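Local coordinates for protein fimbrium subunit Fim1C (Bacteroides vulgatus, PDB 4QB7) that probably forms part of the tip of a fimbrium, one of the surface filaments that mediate cell adhesion and biofilm formation, at residues Ala95-Glu100 with Asp139-Cys144; Gln109-Ser114 with Ile124-Lys129; Lys135-Leu140 with Leu268-Val273. All coordinates share one frame; numbering follows the deposited sequence.

Interaction 1: residues Ala95-Glu100 with Asp139-Cys144; sequences AYAPYE and DLVTDC. With SO4 (sulfate ion), chain P.
Ala95 and Asp143 bond to each other in both directions through their backbones. Ala95 N donates to Asp143 O at 3.1 Å. Asp143 N returns a bond of 2.8 Å to Ala95 O. Ala97 and Val141 repeat the exchange. Ala97 N meets Val141 O, and Val141 N meets Ala97 O, each at 3.0 Å. Tyr96 and Thr142 form the non-hydrogen-bonded pair in between. The result is a short antiparallel strand pair in the main sheet of this fimbrillin-like protein. Strand 141-143 lies between strands 90-97 and 159-178. Past Ala97, a cis peptide leads into Pro98, and the chain leaves the sheet. Tyr96 has CG between its backbone N and carbonyl carbon (chi1 77°), and its ring runs away from Thr142. Its OH accepts the N-H of Glu100 at 2.9 Å and also bonds to Asn66. The Thr142 hydroxyl is taken by Tyr208. On the other face, Ala97 CB touches Val141 CG2 at 3.5 Å, and Ala95 CB packs against Asp143 CB. The Asp143 carboxylate is held by His145 ND1 and by the backbone N of Lys163. Further out, Tyr99 OH donates to O1 of a sulfate, probably from the crystallisation liquor, in the plane of the ring at its edge. The Tyr99 ring stacks with His68. A serine in place of Tyr99 would probably leave the sulfate without this donor and His68 without its stacking partner. Leu140 CD1 meets Ala97 O at 3.5 Å, and the Leu140 side chain also touches Ile111.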
loop_
_atom_site.group_PDB
_atom_site.type_symbol
_atom_site.label_atom_id
_atom_site.label_comp_id
_atom_site.label_asym_id
_atom_site.label_seq_id
_atom_site.Cartn_x
_atom_site.Cartn_y
_atom_site.Cartn_z
ATOM N N ALA A 95 4.325 7.970 -14.826
ATOM C CA ALA A 95 3.335 6.906 -14.924
ATOM C C ALA A 95 2.824 6.542 -13.542
ATOM O O ALA A 95 3.533 6.757 -12.561
ATOM C CB ALA A 95 3.940 5.686 -15.600
ATOM N N TYR A 96 1.602 5.995 -13.473
ATOM C CA TYR A 96 0.980 5.503 -12.235
ATOM C C TYR A 96 0.178 4.227 -12.562
ATOM O O TYR A 96 -0.150 3.952 -13.723
ATOM C CB TYR A 96 0.071 6.590 -11.571
ATOM C CG TYR A 96 -1.259 6.746 -12.271
ATOM C CD1 TYR A 96 -1.363 7.477 -13.451
ATOM C CD2 TYR A 96 -2.389 6.054 -11.830
ATOM C CE1 TYR A 96 -2.549 7.512 -14.179
ATOM C CE2 TYR A 96 -3.572 6.056 -12.568
ATOM C CZ TYR A 96 -3.643 6.785 -13.745
ATOM O OH TYR A 96 -4.810 6.839 -14.460
ATOM N N ALA A 97 -0.164 3.476 -11.533
ATOM C CA ALA A 97 -0.987 2.275 -11.671
ATOM C C ALA A 97 -1.659 1.970 -10.335
ATOM O O ALA A 97 -1.128 2.363 -9.288
ATOM C CB ALA A 97 -0.180 1.087 -12.176
ATOM N N PRO A 98 -2.865 1.339 -10.346
ATOM C CA PRO A 98 -3.625 0.842 -11.516
ATOM C C PRO A 98 -4.244 2.009 -12.272
ATOM O O PRO A 98 -4.466 3.060 -11.681
ATOM C CB PRO A 98 -4.673 -0.078 -10.873
ATOM C CG PRO A 98 -4.904 0.521 -9.529
ATOM C CD PRO A 98 -3.572 1.042 -9.086
ATOM N N TYR A 99 -4.485 1.846 -13.572
ATOM C CA TYR A 99 -5.054 2.907 -14.398
ATOM C C TYR A 99 -6.459 3.346 -13.933
ATOM O O TYR A 99 -7.288 2.509 -13.592
ATOM C CB TYR A 99 -5.101 2.433 -15.840
ATOM C CG TYR A 99 -5.760 3.395 -16.800
ATOM C CD1 TYR A 99 -5.054 4.469 -17.337
ATOM C CD2 TYR A 99 -7.065 3.183 -17.244
ATOM C CE1 TYR A 99 -5.658 5.357 -18.223
ATOM C CE2 TYR A 99 -7.661 4.037 -18.167
ATOM C CZ TYR A 99 -6.960 5.133 -18.640
ATOM O OH TYR A 99 -7.545 5.975 -19.553
ATOM N N GLU A 100 -6.719 4.657 -13.969
ATOM C CA GLU A 100 -8.000 5.289 -13.637
ATOM C C GLU A 100 -8.667 5.785 -14.922
ATOM O O GLU A 100 -8.134 6.691 -15.562
ATOM C CB GLU A 100 -7.753 6.451 -12.650
ATOM C CG GLU A 100 -8.989 7.230 -12.231
ATOM C CD GLU A 100 -10.093 6.395 -11.632
ATOM O OE1 GLU A 100 -9.928 5.935 -10.482
ATOM O OE2 GLU A 100 -11.105 6.165 -12.329
ATOM N N ASP A 139 -2.988 -0.896 -4.388
ATOM C CA ASP A 139 -1.532 -0.834 -4.226
ATOM C C ASP A 139 -1.057 0.175 -5.282
ATOM O O ASP A 139 -0.747 -0.204 -6.418
ATOM C CB ASP A 139 -0.899 -2.232 -4.370
ATOM C CG ASP A 139 0.619 -2.286 -4.346
ATOM O OD1 ASP A 139 1.245 -1.286 -3.909
ATOM O OD2 ASP A 139 1.189 -3.338 -4.767
ATOM N N LEU A 140 -1.110 1.484 -4.923
ATOM C CA LEU A 140 -0.756 2.594 -5.798
ATOM C C LEU A 140 0.733 2.610 -6.056
ATOM O O LEU A 140 1.528 2.735 -5.121
ATOM C CB LEU A 140 -1.220 3.945 -5.210
ATOM C CG LEU A 140 -0.909 5.205 -6.050
ATOM C CD1 LEU A 140 -1.737 5.251 -7.324
ATOM C CD2 LEU A 140 -1.063 6.468 -5.226
ATOM N N VAL A 141 1.106 2.492 -7.339
ATOM C CA VAL A 141 2.500 2.517 -7.764
ATOM C C VAL A 141 2.702 3.710 -8.677
ATOM O O VAL A 141 1.785 4.118 -9.393
ATOM C CB VAL A 141 3.010 1.188 -8.404
ATOM C CG1 VAL A 141 2.950 0.031 -7.431
ATOM C CG2 VAL A 141 2.288 0.846 -9.693
ATOM N N THR A 142 3.878 4.316 -8.624
ATOM C CA THR A 142 4.160 5.449 -9.505
ATOM C C THR A 142 5.547 5.336 -10.062
ATOM O O THR A 142 6.382 4.589 -9.552
ATOM C CB THR A 142 4.000 6.823 -8.834
ATOM O OG1 THR A 142 5.148 7.061 -8.004
ATOM C CG2 THR A 142 2.696 6.973 -8.078
ATOM N N ASP A 143 5.790 6.120 -11.091
ATOM C CA ASP A 143 7.068 6.220 -11.731
ATOM C C ASP A 143 7.366 7.684 -12.030
ATOM O O ASP A 143 6.685 8.298 -12.844
ATOM C CB ASP A 143 7.104 5.371 -13.006
ATOM C CG ASP A 143 8.467 5.334 -13.650
ATOM O OD1 ASP A 143 9.372 6.051 -13.167
ATOM O OD2 ASP A 143 8.624 4.620 -14.652
ATOM N N CYS A 144 8.380 8.226 -11.353
ATOM C CA CYS A 144 8.883 9.576 -11.561
ATOM C C CYS A 144 10.431 9.567 -11.515
ATOM O O CYS A 144 11.052 10.567 -11.150
ATOM C CB CYS A 144 8.271 10.571 -10.579
ATOM S SG CYS A 144 8.602 10.218 -8.837
HETATM S S SO4 P . -10.196 4.795 -21.360
HETATM O O1 SO4 P . -9.759 6.058 -20.762
HETATM O O2 SO4 P . -9.221 4.314 -22.373
HETATM O O3 SO4 P . -10.347 3.762 -20.334
HETATM O O4 SO4 P . -11.504 5.032 -21.972
#

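Interaction 2: residues Gln109-Ser114 with Ile124-Lys129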
loop_
_atom_site.group_PDB
_atom_site.type_symbol
_atom_site.label_atom_id
_atom_site.label_comp_id
_atom_site.label_asym_id
_atom_site.label_seq_id
_atom_site.Cartn_x
_atom_site.Cartn_y
_atom_site.Cartn_z
ATOM N N GLN A 109 -10.412 3.667 -9.158
ATOM C CA GLN A 109 -9.384 3.437 -8.145
ATOM C C GLN A 109 -9.376 4.414 -6.993
ATOM O O GLN A 109 -8.562 4.245 -6.084
ATOM C CB GLN A 109 -7.995 3.494 -8.822
ATOM C CG GLN A 109 -7.869 2.848 -10.212
ATOM C CD GLN A 109 -8.108 1.347 -10.252
ATOM O OE1 GLN A 109 -8.251 0.667 -9.221
ATOM N NE2 GLN A 109 -8.081 0.779 -11.453
ATOM N N LYS A 110 -10.258 5.425 -7.020
ATOM C CA LYS A 110 -10.323 6.544 -6.066
ATOM C C LYS A 110 -9.041 7.384 -6.233
ATOM O O LYS A 110 -8.488 7.881 -5.255
ATOM C CB LYS A 110 -10.583 6.111 -4.613
ATOM C CG LYS A 110 -12.000 5.651 -4.395
ATOM C CD LYS A 110 -12.257 5.352 -2.928
ATOM C CE LYS A 110 -13.706 5.016 -2.654
ATOM N NZ LYS A 110 -14.615 6.169 -2.926
ATOM N N ILE A 111 -8.598 7.532 -7.504
ATOM C CA ILE A 111 -7.460 8.304 -8.001
ATOM C C ILE A 111 -8.019 9.500 -8.793
ATOM O O ILE A 111 -8.764 9.314 -9.741
ATOM C CB ILE A 111 -6.489 7.423 -8.885
ATOM C CG1 ILE A 111 -5.706 6.385 -8.070
ATOM C CG2 ILE A 111 -5.524 8.275 -9.713
ATOM C CD1 ILE A 111 -4.950 5.299 -8.959
ATOM N N THR A 112 -7.647 10.719 -8.404
ATOM C CA THR A 112 -7.996 11.977 -9.088
ATOM C C THR A 112 -6.667 12.544 -9.580
ATOM O O THR A 112 -5.706 12.636 -8.804
ATOM C CB THR A 112 -8.776 12.922 -8.147
ATOM O OG1 THR A 112 -9.971 12.282 -7.720
ATOM C CG2 THR A 112 -9.133 14.241 -8.803
ATOM N N LEU A 113 -6.584 12.869 -10.869
ATOM C CA LEU A 113 -5.337 13.372 -11.443
ATOM C C LEU A 113 -5.361 14.882 -11.591
ATOM O O LEU A 113 -6.436 15.504 -11.707
ATOM C CB LEU A 113 -5.070 12.737 -12.819
ATOM C CG LEU A 113 -5.061 11.224 -12.943
ATOM C CD1 LEU A 113 -4.967 10.852 -14.366
ATOM C CD2 LEU A 113 -3.898 10.608 -12.208
ATOM N N SER A 114 -4.156 15.469 -11.634
ATOM C CA SER A 114 -3.965 16.887 -11.906
ATOM C C SER A 114 -4.454 17.144 -13.336
ATOM O O SER A 114 -4.333 16.260 -14.189
ATOM C CB SER A 114 -2.499 17.262 -11.730
ATOM O OG SER A 114 -1.667 16.361 -12.444
ATOM N N ILE A 124 -1.541 13.359 -7.879
ATOM C CA ILE A 124 -2.599 12.393 -7.650
ATOM C C ILE A 124 -3.215 12.672 -6.296
ATOM O O ILE A 124 -2.489 12.730 -5.303
ATOM C CB ILE A 124 -2.083 10.934 -7.710
ATOM C CG1 ILE A 124 -1.832 10.460 -9.151
ATOM C CG2 ILE A 124 -3.017 9.963 -6.952
ATOM C CD1 ILE A 124 -1.097 9.152 -9.211
ATOM N N THR A 125 -4.549 12.853 -6.255
ATOM C CA THR A 125 -5.325 12.919 -5.029
ATOM C C THR A 125 -5.859 11.497 -4.848
ATOM O O THR A 125 -6.558 10.968 -5.733
ATOM C CB THR A 125 -6.392 13.997 -5.075
ATOM O OG1 THR A 125 -5.738 15.247 -5.235
ATOM C CG2 THR A 125 -7.256 14.012 -3.800
ATOM N N PHE A 126 -5.472 10.862 -3.737
ATOM C CA PHE A 126 -5.806 9.475 -3.491
ATOM C C PHE A 126 -6.559 9.272 -2.165
ATOM O O PHE A 126 -6.184 9.836 -1.132
ATOM C CB PHE A 126 -4.501 8.668 -3.509
ATOM C CG PHE A 126 -4.609 7.176 -3.278
ATOM C CD1 PHE A 126 -5.057 6.330 -4.286
ATOM C CD2 PHE A 126 -4.186 6.612 -2.080
ATOM C CE1 PHE A 126 -5.149 4.956 -4.073
ATOM C CE2 PHE A 126 -4.266 5.236 -1.876
ATOM C CZ PHE A 126 -4.748 4.418 -2.873
ATOM N N GLU A 127 -7.634 8.458 -2.223
ATOM C CA GLU A 127 -8.462 8.051 -1.086
ATOM C C GLU A 127 -8.316 6.553 -0.875
ATOM O O GLU A 127 -8.315 5.788 -1.839
ATOM C CB GLU A 127 -9.939 8.425 -1.281
ATOM C CG GLU A 127 -10.705 8.448 0.032
ATOM C CD GLU A 127 -12.223 8.440 -0.003
ATOM O OE1 GLU A 127 -12.817 8.801 -1.044
ATOM O OE2 GLU A 127 -12.821 8.081 1.036
ATOM N N VAL A 128 -8.152 6.141 0.374
ATOM C CA VAL A 128 -8.014 4.738 0.762
ATOM C C VAL A 128 -9.394 4.070 0.700
ATOM O O VAL A 128 -10.350 4.574 1.289
ATOM C CB VAL A 128 -7.353 4.594 2.157
ATOM C CG1 VAL A 128 -7.263 3.138 2.575
ATOM C CG2 VAL A 128 -5.968 5.225 2.168
ATOM N N LYS A 129 -9.481 2.948 -0.044
ATOM C CA LYS A 129 -10.676 2.122 -0.235
ATOM C C LYS A 129 -10.816 1.193 0.986
ATOM O O LYS A 129 -9.970 0.331 1.194
ATOM C CB LYS A 129 -10.521 1.326 -1.545
ATOM C CG LYS A 129 -11.741 1.248 -2.444
ATOM C CD LYS A 129 -11.300 0.925 -3.876
ATOM C CE LYS A 129 -12.455 0.578 -4.786
ATOM N NZ LYS A 129 -12.162 0.835 -6.229
HETATM O O HOH W 1 -8.256 3.640 -3.431
#
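Ile111 and Phe126 meet because of how each leaves its strand. Phe126 swings CG opposite its own N (chi1 -180°), and Ile111 sets CG1 opposite its carbonyl carbon (chi1 -70°). CG1 of Ile111 then lies at the ring edge, 3.8 Å from Phe126 CD1. On the same face, Leu113 and Ile124 run side by side, with Leu113 CD2 3.7 Å from Ile124 CG1. The backbones form an antiparallel beta hairpin. Thr112 and Thr125 are its hydrogen-bonded pair: Thr112 N to Thr125 O is 2.9 Å, and Thr125 N to Thr112 O is 2.8 Å. Glu127 N adds a bond of 3.2 Å to Lys110 O. Beyond it, one water donates to both Gln109 O and Glu127 O and bridges the two chain segments past the last backbone bond. The Lys110 side chain bends at its last torsion. NZ makes a long salt bridge to Glu127 OE1, at 3.7 Å. Strand 123-127 continues the sheet on its other edge through backbone bonds to strand 203-209. The Ile111, Leu113 and Ile124 side chains face strand 90-97, where they rest on Tyr96.

Interaction 3: residues Lys135-Leu140 with Leu268-Val273; sequences KDMIDL and LYFIPV
Met137 and Tyr269 belong to a contact that has no direct hydrogen bond between its two segments; packing on aromatic rings and one water do the work. Met137, present as selenomethionine, makes a Met-aromatic contact with Phe270. Its CE sits over one ring face, offset toward the rim, 4.1 Å from the centroid of Phe270. Its SE stands farther off, above that same ring. The Met137 side chain has CG opposite its carbonyl carbon (chi1 -54°), and its final bend (chi3 98°) brings the methyl over the ring. SE packs beside Leu268, 3.8 Å from CD2 of Leu268. The Tyr269 ring is met from two directions. Met137 CB lies at its edge, 4.0 Å from Tyr269 CD2. Asp139 CB stands over its centre, 4.2 Å from the ring centroid and nearly on the ring normal, as a CH-pi contact. The Asp139 carboxylate bonds to His166, and Trp347 meets the Tyr269 ring with its plane nearly parallel. The contact thus lays the loop before strand 141-143 across the end of strand 259-270, which pairs with strand 159-178. Ile138 O packs near Tyr269 CB. The two backbones are joined by a water, which donates to Ile138 O at 2.9 Å and to Tyr269 O at 2.8 Å.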
loop_
_atom_site.group_PDB
_atom_site.type_symbol
_atom_site.label_atom_id
_atom_site.label_comp_id
_atom_site.label_asym_id
_atom_site.label_seq_id
_atom_site.Cartn_x
_atom_site.Cartn_y
_atom_site.Cartn_z
ATOM N N LYS A 135 -10.420 -5.612 1.503
ATOM C CA LYS A 135 -9.898 -6.527 0.490
ATOM C C LYS A 135 -9.851 -5.879 -0.866
ATOM O O LYS A 135 -9.364 -6.498 -1.806
ATOM C CB LYS A 135 -10.703 -7.855 0.469
ATOM C CG LYS A 135 -10.768 -8.510 1.867
ATOM C CD LYS A 135 -10.985 -10.007 1.892
ATOM C CE LYS A 135 -11.647 -10.486 3.167
ATOM N NZ LYS A 135 -13.139 -10.393 3.086
ATOM N N ASP A 136 -10.276 -4.611 -0.965
ATOM C CA ASP A 136 -10.291 -3.864 -2.223
ATOM C C ASP A 136 -9.261 -2.722 -2.268
ATOM O O ASP A 136 -9.298 -1.934 -3.212
ATOM C CB ASP A 136 -11.689 -3.264 -2.444
ATOM C CG ASP A 136 -12.801 -4.233 -2.781
ATOM O OD1 ASP A 136 -12.504 -5.444 -2.962
ATOM O OD2 ASP A 136 -13.979 -3.781 -2.864
HETATM N N MSE A 137 -8.366 -2.607 -1.253
HETATM C CA MSE A 137 -7.370 -1.526 -1.159
HETATM C C MSE A 137 -6.466 -1.564 -2.367
HETATM O O MSE A 137 -6.116 -2.643 -2.851
HETATM C CB MSE A 137 -6.540 -1.600 0.146
HETATM C CG MSE A 137 -7.392 -1.638 1.412
HETATM SE SE MSE A 137 -6.349 -1.727 3.003
HETATM C CE MSE A 137 -6.366 0.031 3.484
ATOM N N ILE A 138 -6.139 -0.383 -2.880
ATOM C CA ILE A 138 -5.314 -0.213 -4.058
ATOM C C ILE A 138 -3.836 -0.141 -3.673
ATOM O O ILE A 138 -3.466 0.581 -2.747
ATOM C CB ILE A 138 -5.792 1.075 -4.785
ATOM C CG1 ILE A 138 -7.290 1.014 -5.221
ATOM C CG2 ILE A 138 -4.852 1.509 -5.905
ATOM C CD1 ILE A 138 -7.737 -0.177 -6.037
ATOM N N ASP A 139 -2.988 -0.896 -4.388
ATOM C CA ASP A 139 -1.532 -0.834 -4.226
ATOM C C ASP A 139 -1.057 0.175 -5.282
ATOM O O ASP A 139 -0.747 -0.204 -6.418
ATOM C CB ASP A 139 -0.899 -2.232 -4.370
ATOM C CG ASP A 139 0.619 -2.286 -4.346
ATOM O OD1 ASP A 139 1.245 -1.286 -3.909
ATOM O OD2 ASP A 139 1.189 -3.338 -4.767
ATOM N N LEU A 140 -1.110 1.484 -4.923
ATOM C CA LEU A 140 -0.756 2.594 -5.798
ATOM C C LEU A 140 0.733 2.610 -6.056
ATOM O O LEU A 140 1.528 2.735 -5.121
ATOM C CB LEU A 140 -1.220 3.945 -5.210
ATOM C CG LEU A 140 -0.909 5.205 -6.050
ATOM C CD1 LEU A 140 -1.737 5.251 -7.324
ATOM C CD2 LEU A 140 -1.063 6.468 -5.226
ATOM N N LEU A 268 -2.569 -4.877 3.927
ATOM C CA LEU A 268 -3.189 -3.548 4.001
ATOM C C LEU A 268 -2.255 -2.536 3.400
ATOM O O LEU A 268 -1.049 -2.620 3.616
ATOM C CB LEU A 268 -3.507 -3.178 5.463
ATOM C CG LEU A 268 -4.363 -4.159 6.287
ATOM C CD1 LEU A 268 -4.333 -3.790 7.727
ATOM C CD2 LEU A 268 -5.821 -4.175 5.817
ATOM N N TYR A 269 -2.795 -1.585 2.627
ATOM C CA TYR A 269 -2.012 -0.541 1.938
ATOM C C TYR A 269 -2.551 0.805 2.300
ATOM O O TYR A 269 -3.637 1.178 1.855
ATOM C CB TYR A 269 -2.029 -0.724 0.397
ATOM C CG TYR A 269 -1.816 -2.146 -0.061
ATOM C CD1 TYR A 269 -0.562 -2.741 0.011
ATOM C CD2 TYR A 269 -2.873 -2.906 -0.550
ATOM C CE1 TYR A 269 -0.359 -4.060 -0.399
ATOM C CE2 TYR A 269 -2.677 -4.222 -0.990
ATOM C CZ TYR A 269 -1.419 -4.796 -0.898
ATOM O OH TYR A 269 -1.219 -6.098 -1.267
ATOM N N PHE A 270 -1.786 1.550 3.094
ATOM C CA PHE A 270 -2.206 2.867 3.587
ATOM C C PHE A 270 -1.358 4.001 3.049
ATOM O O PHE A 270 -0.201 3.762 2.712
ATOM C CB PHE A 270 -2.080 2.885 5.129
ATOM C CG PHE A 270 -3.125 2.110 5.889
ATOM C CD1 PHE A 270 -4.380 2.655 6.127
ATOM C CD2 PHE A 270 -2.852 0.841 6.379
ATOM C CE1 PHE A 270 -5.352 1.930 6.825
ATOM C CE2 PHE A 270 -3.813 0.134 7.110
ATOM C CZ PHE A 270 -5.056 0.682 7.324
ATOM N N ILE A 271 -1.913 5.259 3.054
ATOM C CA ILE A 271 -1.162 6.486 2.794
ATOM C C ILE A 271 -0.145 6.522 3.965
ATOM O O ILE A 271 -0.545 6.312 5.128
ATOM C CB ILE A 271 -2.054 7.750 2.684
ATOM C CG1 ILE A 271 -3.032 7.648 1.500
ATOM C CG2 ILE A 271 -1.196 9.006 2.554
ATOM C CD1 ILE A 271 -4.181 8.546 1.566
ATOM N N PRO A 272 1.176 6.623 3.674
ATOM C CA PRO A 272 2.166 6.541 4.763
ATOM C C PRO A 272 2.089 7.712 5.746
ATOM O O PRO A 272 1.457 8.743 5.458
ATOM C CB PRO A 272 3.504 6.524 4.009
ATOM C CG PRO A 272 3.228 7.225 2.748
ATOM C CD PRO A 272 1.831 6.856 2.368
ATOM N N VAL A 273 2.719 7.550 6.911
ATOM C CA VAL A 273 2.781 8.624 7.908
ATOM C C VAL A 273 4.163 9.280 7.747
ATOM O O VAL A 273 5.176 8.575 7.733
ATOM C CB VAL A 273 2.505 8.135 9.367
ATOM C CG1 VAL A 273 2.655 9.274 10.355
ATOM C CG2 VAL A 273 1.110 7.531 9.487
HETATM O O HOH W 2 -4.789 1.922 -0.557
#

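In the fold
The three contacts lie 10 to 12 Å apart, centre to centre. Interaction 1 is a buried strand pair in the main sheet. Interaction 2 is a partly buried hairpin in a second, antiparallel sheet, with an apolar face of Ile111, Leu113, Ile124 and Phe126 and a polar face that carries Thr112 and Thr125. Interaction 3 is partly buried, although it lies nearest the centre of the chain, and joins a loop to a strand by side-chain packing. Interactions 1 and 3 share Asp139 and Leu140, and both reach the main sheet. Gln109 ties interaction 2 to interaction 1 through probable hydrogen bonds with Glu100 and Tyr99. Val128 and Lys129 pack on Met137, while Ile138 touches both Pro98 and Gln109.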